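Local coordinates for uncharacterized protein (Porphyromonas gingivalis, PDB 1ZBS), which is probably an N-acetylglucosamine kinase of the ASKHA superfamily, which would transfer a phosphate from ATP to the amino sugar, at residues L105-L116 with R233-V244. Sequence-based numbering, arbitrary orientation.
Sequences LCGDSEGIACIL and RPDLPLHFIGSV
Cys114 lays its sulfur over a face of the Phe240 ring, SG 4.3 Å from the ring centroid, while its CB presses on Phe240 CD1 at 3.4 Å. This is the tight part of the contact. The two residues are paired in parallel strands 111-116 and 238-241, whose backbone ladder runs from His239 N to Ile112 O through to Leu116 N on Ile241 O (2.7 Å); Phe223 of helix 210-229 packs against both side chains. On the other face, Ile115 CG1 runs alongside Ile241 CG2, and Leu105 from the end of helix 97-105 reaches Ile241 CD1 with its CD2 at 3.5 Å. Leu105 O sits above the His239 ring, whose ND1 is hydrogen-bonded to Ser265. The solvent side is polar, with little packing. Glu110, extended from chi1 (176°) onward, carries its carboxylate across to Arg233, which presents NH1 and NH2 end-on in a salt bridge, NH2 to OE1 at 2.9 Å and NH1 to OE2 at 2.8 Å. Both oxygens lie near the guanidinium plane but are met from above the carboxylate plane, the planes standing 70° apart. Arg233 NE and NH2 both go side-on to Asp235 OD2, completing a three-residue network. A mixed five-stranded sheet of order 3-2-1-4-5, helices on both faces, marks the second ribonuclease H-like domain of the ASKHA fold, with 111-116 and 238-241 its first and fourth strands.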
ATOM      1  N   LEU A 105     -14.738 -21.525  15.401  1.00 38.87           N
ATOM      2  CA  LEU A 105     -13.510 -22.148  15.897  1.00 39.12           C
ATOM      3  C   LEU A 105     -13.481 -22.377  17.401  1.00 39.13           C
ATOM      4  O   LEU A 105     -13.002 -23.407  17.876  1.00 39.45           O
ATOM      5  CB  LEU A 105     -12.304 -21.291  15.517  1.00 38.30           C
ATOM      6  CG  LEU A 105     -12.016 -21.101  14.030  1.00 40.59           C
ATOM      7  CD1 LEU A 105     -10.918 -20.064  13.836  1.00 39.61           C
ATOM      8  CD2 LEU A 105     -11.624 -22.428  13.422  1.00 40.23           C
ATOM      9  N   CYS A 106     -13.983 -21.405  18.148  1.00 40.36           N
ATOM     10  CA  CYS A 106     -13.981 -21.489  19.599  1.00 41.89           C
ATOM     11  C   CYS A 106     -15.231 -22.140  20.156  1.00 43.50           C
ATOM     12  O   CYS A 106     -15.190 -22.779  21.207  1.00 43.82           O
ATOM     13  CB  CYS A 106     -13.811 -20.090  20.184  1.00 40.60           C
ATOM     14  SG  CYS A 106     -12.257 -19.332  19.710  1.00 35.91           S
ATOM     15  N   GLY A 107     -16.337 -21.977  19.442  1.00 45.14           N
ATOM     16  CA  GLY A 107     -17.589 -22.557  19.878  1.00 48.69           C
ATOM     17  C   GLY A 107     -18.227 -21.775  21.007  1.00 51.51           C
ATOM     18  O   GLY A 107     -18.997 -20.842  20.778  1.00 52.57           O
ATOM     19  N   ASP A 108     -17.905 -22.146  22.237  1.00 52.68           N
ATOM     20  CA  ASP A 108     -18.474 -21.464  23.387  1.00 54.55           C
ATOM     21  C   ASP A 108     -17.427 -21.287  24.479  1.00 54.95           C
ATOM     22  O   ASP A 108     -17.754 -20.998  25.629  1.00 54.83           O
ATOM     23  CB  ASP A 108     -19.659 -22.269  23.916  1.00 57.67           C
ATOM     24  CG  ASP A 108     -19.284 -23.704  24.243  1.00 61.12           C
ATOM     25  OD1 ASP A 108     -18.471 -23.905  25.172  1.00 61.43           O
ATOM     26  OD2 ASP A 108     -19.790 -24.632  23.569  1.00 63.92           O
ATOM     27  N   SER A 109     -16.163 -21.453  24.107  1.00 54.48           N
ATOM     28  CA  SER A 109     -15.066 -21.325  25.052  1.00 53.52           C
ATOM     29  C   SER A 109     -14.159 -20.141  24.733  1.00 52.15           C
ATOM     30  O   SER A 109     -14.158 -19.627  23.615  1.00 50.62           O
ATOM     31  CB  SER A 109     -14.242 -22.609  25.055  1.00 55.24           C
ATOM     32  OG  SER A 109     -13.769 -22.898  23.747  1.00 58.60           O
ATOM     33  N   GLU A 110     -13.382 -19.731  25.730  1.00 50.88           N
ATOM     34  CA  GLU A 110     -12.447 -18.611  25.612  1.00 49.17           C
ATOM     35  C   GLU A 110     -11.296 -18.949  24.652  1.00 47.01           C
ATOM     36  O   GLU A 110     -10.870 -20.099  24.569  1.00 46.96           O
ATOM     37  CB  GLU A 110     -11.903 -18.271  27.008  1.00 49.61           C
ATOM     38  CG  GLU A 110     -10.838 -17.185  27.033  1.00 54.57           C
ATOM     39  CD  GLU A 110     -10.269 -16.935  28.425  1.00 56.02           C
ATOM     40  OE1 GLU A 110      -9.908 -17.918  29.114  1.00 57.68           O
ATOM     41  OE2 GLU A 110     -10.166 -15.752  28.822  1.00 56.71           O
ATOM     42  N   GLY A 111     -10.797 -17.949  23.929  1.00 44.78           N
ATOM     43  CA  GLY A 111      -9.704 -18.192  23.001  1.00 41.43           C
ATOM     44  C   GLY A 111      -9.406 -17.050  22.042  1.00 37.86           C
ATOM     45  O   GLY A 111     -10.051 -16.004  22.084  1.00 37.62           O
ATOM     46  N   ILE A 112      -8.414 -17.252  21.179  1.00 35.67           N
ATOM     47  CA  ILE A 112      -8.029 -16.248  20.199  1.00 33.54           C
ATOM     48  C   ILE A 112      -8.354 -16.769  18.815  1.00 33.39           C
ATOM     49  O   ILE A 112      -7.888 -17.840  18.426  1.00 32.94           O
ATOM     50  CB  ILE A 112      -6.525 -15.939  20.272  1.00 33.93           C
ATOM     51  CG1 ILE A 112      -6.193 -15.303  21.622  1.00 32.64           C
ATOM     52  CG2 ILE A 112      -6.122 -15.013  19.122  1.00 33.24           C
ATOM     53  CD1 ILE A 112      -4.705 -15.193  21.906  1.00 32.06           C
ATOM     54  N   ALA A 113      -9.170 -16.013  18.083  1.00 32.54           N
ATOM     55  CA  ALA A 113      -9.577 -16.393  16.732  1.00 30.80           C
ATOM     56  C   ALA A 113      -8.953 -15.458  15.702  1.00 30.05           C
ATOM     57  O   ALA A 113      -9.017 -14.230  15.831  1.00 29.48           O
ATOM     58  CB  ALA A 113     -11.103 -16.363  16.620  1.00 30.76           C
ATOM     59  N   CYS A 114      -8.361 -16.047  14.670  1.00 30.16           N
ATOM     60  CA  CYS A 114      -7.703 -15.268  13.625  1.00 29.27           C
ATOM     61  C   CYS A 114      -8.166 -15.615  12.228  1.00 27.23           C
ATOM     62  O   CYS A 114      -8.488 -16.763  11.928  1.00 28.91           O
ATOM     63  CB  CYS A 114      -6.193 -15.475  13.676  1.00 26.63           C
ATOM     64  SG  CYS A 114      -5.450 -15.186  15.252  1.00 30.21           S
ATOM     65  N   ILE A 115      -8.191 -14.606  11.372  1.00 27.87           N
ATOM     66  CA  ILE A 115      -8.573 -14.801   9.987  1.00 24.84           C
ATOM     67  C   ILE A 115      -7.358 -14.520   9.113  1.00 25.31           C
ATOM     68  O   ILE A 115      -6.652 -13.533   9.309  1.00 24.07           O
ATOM     69  CB  ILE A 115      -9.712 -13.865   9.583  1.00 26.42           C
ATOM     70  CG1 ILE A 115     -10.958 -14.172  10.425  1.00 23.63           C
ATOM     71  CG2 ILE A 115     -10.001 -14.025   8.090  1.00 27.81           C
ATOM     72  CD1 ILE A 115     -12.167 -13.333  10.072  1.00 22.92           C
ATOM     73  N   LEU A 116      -7.097 -15.413   8.166  1.00 24.93           N
ATOM     74  CA  LEU A 116      -5.977 -15.254   7.245  1.00 24.62           C
ATOM     75  C   LEU A 116      -6.501 -15.580   5.844  1.00 24.91           C
ATOM     76  O   LEU A 116      -6.467 -16.735   5.413  1.00 26.01           O
ATOM     77  CB  LEU A 116      -4.840 -16.214   7.629  1.00 25.34           C
ATOM     78  CG  LEU A 116      -3.417 -15.705   7.863  1.00 23.78           C
ATOM     79  CD1 LEU A 116      -3.430 -14.523   8.819  1.00 21.34           C
ATOM     80  CD2 LEU A 116      -2.543 -16.843   8.426  1.00 21.90           C
ATOM     81  N   ARG A 233      -2.007 -13.551  26.248  1.00 41.57           N
ATOM     82  CA  ARG A 233      -2.652 -14.792  26.659  1.00 39.23           C
ATOM     83  C   ARG A 233      -2.077 -16.011  25.920  1.00 40.02           C
ATOM     84  O   ARG A 233      -2.814 -16.753  25.260  1.00 38.63           O
ATOM     85  CB  ARG A 233      -4.167 -14.699  26.413  1.00 38.45           C
ATOM     86  CG  ARG A 233      -4.911 -13.714  27.317  1.00 36.58           C
ATOM     87  CD  ARG A 233      -4.850 -14.144  28.778  1.00 35.91           C
ATOM     88  NE  ARG A 233      -5.459 -15.458  28.999  1.00 35.79           N
ATOM     89  CZ  ARG A 233      -6.770 -15.672  29.087  1.00 36.22           C
ATOM     90  NH1 ARG A 233      -7.619 -14.664  28.980  1.00 35.85           N
ATOM     91  NH2 ARG A 233      -7.239 -16.897  29.272  1.00 37.89           N
ATOM     92  N   PRO A 234      -0.755 -16.241  26.027  1.00 39.64           N
ATOM     93  CA  PRO A 234      -0.119 -17.380  25.357  1.00 42.52           C
ATOM     94  C   PRO A 234      -0.562 -18.734  25.900  1.00 43.72           C
ATOM     95  O   PRO A 234       0.011 -19.768  25.563  1.00 44.70           O
ATOM     96  CB  PRO A 234       1.367 -17.127  25.581  1.00 41.06           C
ATOM     97  CG  PRO A 234       1.373 -16.488  26.927  1.00 40.61           C
ATOM     98  CD  PRO A 234       0.241 -15.485  26.804  1.00 39.29           C
ATOM     99  N   ASP A 235      -1.565 -18.718  26.767  1.00 44.06           N
ATOM    100  CA  ASP A 235      -2.098 -19.952  27.328  1.00 43.53           C
ATOM    101  C   ASP A 235      -3.194 -20.421  26.385  1.00 41.95           C
ATOM    102  O   ASP A 235      -3.476 -21.616  26.279  1.00 42.13           O
ATOM    103  CB  ASP A 235      -2.662 -19.702  28.728  1.00 44.63           C
ATOM    104  CG  ASP A 235      -3.411 -18.396  28.827  1.00 43.07           C
ATOM    105  OD1 ASP A 235      -2.796 -17.345  28.544  1.00 40.90           O
ATOM    106  OD2 ASP A 235      -4.614 -18.409  29.192  1.00 44.44           O
ATOM    107  N   LEU A 236      -3.808 -19.459  25.699  1.00 40.63           N
ATOM    108  CA  LEU A 236      -4.872 -19.755  24.745  1.00 39.04           C
ATOM    109  C   LEU A 236      -4.307 -20.222  23.421  1.00 37.10           C
ATOM    110  O   LEU A 236      -3.411 -19.598  22.861  1.00 36.22           O
ATOM    111  CB  LEU A 236      -5.737 -18.524  24.507  1.00 39.80           C
ATOM    112  CG  LEU A 236      -6.889 -18.245  25.466  1.00 40.29           C
ATOM    113  CD1 LEU A 236      -6.631 -18.853  26.837  1.00 39.72           C
ATOM    114  CD2 LEU A 236      -7.067 -16.722  25.557  1.00 38.34           C
ATOM    115  N   PRO A 237      -4.818 -21.345  22.905  1.00 39.44           N
ATOM    116  CA  PRO A 237      -4.347 -21.879  21.624  1.00 38.66           C
ATOM    117  C   PRO A 237      -4.886 -21.015  20.476  1.00 36.81           C
ATOM    118  O   PRO A 237      -6.004 -20.507  20.551  1.00 38.66           O
ATOM    119  CB  PRO A 237      -4.925 -23.289  21.613  1.00 38.26           C
ATOM    120  CG  PRO A 237      -6.229 -23.106  22.329  1.00 39.70           C
ATOM    121  CD  PRO A 237      -5.807 -22.251  23.518  1.00 39.30           C
ATOM    122  N   LEU A 238      -4.092 -20.848  19.423  1.00 36.23           N
ATOM    123  CA  LEU A 238      -4.494 -20.036  18.269  1.00 33.29           C
ATOM    124  C   LEU A 238      -5.383 -20.773  17.269  1.00 31.37           C
ATOM    125  O   LEU A 238      -5.014 -21.821  16.744  1.00 29.54           O
ATOM    126  CB  LEU A 238      -3.253 -19.519  17.539  1.00 31.85           C
ATOM    127  CG  LEU A 238      -2.564 -18.254  18.053  1.00 33.68           C
ATOM    128  CD1 LEU A 238      -2.540 -18.232  19.564  1.00 31.61           C
ATOM    129  CD2 LEU A 238      -1.153 -18.180  17.478  1.00 30.78           C
ATOM    130  N   HIS A 239      -6.552 -20.210  17.003  1.00 29.51           N
ATOM    131  CA  HIS A 239      -7.480 -20.792  16.050  1.00 29.60           C
ATOM    132  C   HIS A 239      -7.487 -19.915  14.809  1.00 29.80           C
ATOM    133  O   HIS A 239      -7.576 -18.692  14.911  1.00 31.83           O
ATOM    134  CB  HIS A 239      -8.876 -20.877  16.663  1.00 30.02           C
ATOM    135  CG  HIS A 239      -8.991 -21.913  17.738  1.00 31.04           C
ATOM    136  ND1 HIS A 239      -8.962 -23.265  17.471  1.00 30.00           N
ATOM    137  CD2 HIS A 239      -9.103 -21.799  19.083  1.00 29.65           C
ATOM    138  CE1 HIS A 239      -9.051 -23.937  18.602  1.00 29.52           C
ATOM    139  NE2 HIS A 239      -9.137 -23.072  19.596  1.00 31.51           N
ATOM    140  N   PHE A 240      -7.391 -20.531  13.636  1.00 29.75           N
ATOM    141  CA  PHE A 240      -7.348 -19.769  12.386  1.00 29.69           C
ATOM    142  C   PHE A 240      -8.376 -20.172  11.363  1.00 29.93           C
ATOM    143  O   PHE A 240      -8.802 -21.327  11.292  1.00 31.41           O
ATOM    144  CB  PHE A 240      -5.976 -19.897  11.720  1.00 27.26           C
ATOM    145  CG  PHE A 240      -4.877 -19.172  12.436  1.00 24.70           C
ATOM    146  CD1 PHE A 240      -4.456 -17.916  12.002  1.00 23.91           C
ATOM    147  CD2 PHE A 240      -4.240 -19.757  13.528  1.00 24.57           C
ATOM    148  CE1 PHE A 240      -3.410 -17.250  12.635  1.00 22.54           C
ATOM    149  CE2 PHE A 240      -3.190 -19.103  14.177  1.00 24.66           C
ATOM    150  CZ  PHE A 240      -2.774 -17.846  13.727  1.00 25.83           C
ATOM    151  N   ILE A 241      -8.762 -19.205  10.546  1.00 30.25           N
ATOM    152  CA  ILE A 241      -9.718 -19.464   9.488  1.00 31.12           C
ATOM    153  C   ILE A 241      -9.229 -18.744   8.230  1.00 27.94           C
ATOM    154  O   ILE A 241      -8.475 -17.780   8.318  1.00 26.10           O
ATOM    155  CB  ILE A 241     -11.126 -18.982   9.908  1.00 33.00           C
ATOM    156  CG1 ILE A 241     -12.167 -19.944   9.354  1.00 36.60           C
ATOM    157  CG2 ILE A 241     -11.384 -17.563   9.444  1.00 35.53           C
ATOM    158  CD1 ILE A 241     -12.216 -21.262  10.123  1.00 37.72           C
ATOM    159  N   GLY A 242      -9.624 -19.230   7.062  1.00 27.76           N
ATOM    160  CA  GLY A 242      -9.206 -18.562   5.846  1.00 25.52           C
ATOM    161  C   GLY A 242      -8.401 -19.358   4.838  1.00 24.34           C
ATOM    162  O   GLY A 242      -7.686 -20.305   5.177  1.00 22.90           O
ATOM    163  N   SER A 243      -8.514 -18.940   3.582  1.00 23.97           N
ATOM    164  CA  SER A 243      -7.820 -19.588   2.478  1.00 27.04           C
ATOM    165  C   SER A 243      -6.305 -19.592   2.647  1.00 24.50           C
ATOM    166  O   SER A 243      -5.659 -20.603   2.403  1.00 26.31           O
ATOM    167  CB  SER A 243      -8.217 -18.917   1.158  1.00 29.88           C
ATOM    168  OG  SER A 243      -8.185 -17.497   1.272  1.00 37.86           O
ATOM    169  N   VAL A 244      -5.740 -18.470   3.078  1.00 24.41           N
ATOM    170  CA  VAL A 244      -4.296 -18.382   3.276  1.00 22.11           C
ATOM    171  C   VAL A 244      -3.812 -19.198   4.477  1.00 22.69           C
ATOM    172  O   VAL A 244      -2.746 -19.828   4.422  1.00 19.78           O
ATOM    173  CB  VAL A 244      -3.845 -16.920   3.455  1.00 22.39           C
ATOM    174  CG1 VAL A 244      -2.387 -16.873   3.885  1.00 20.63           C
ATOM    175  CG2 VAL A 244      -4.038 -16.150   2.139  1.00 22.78           C
TER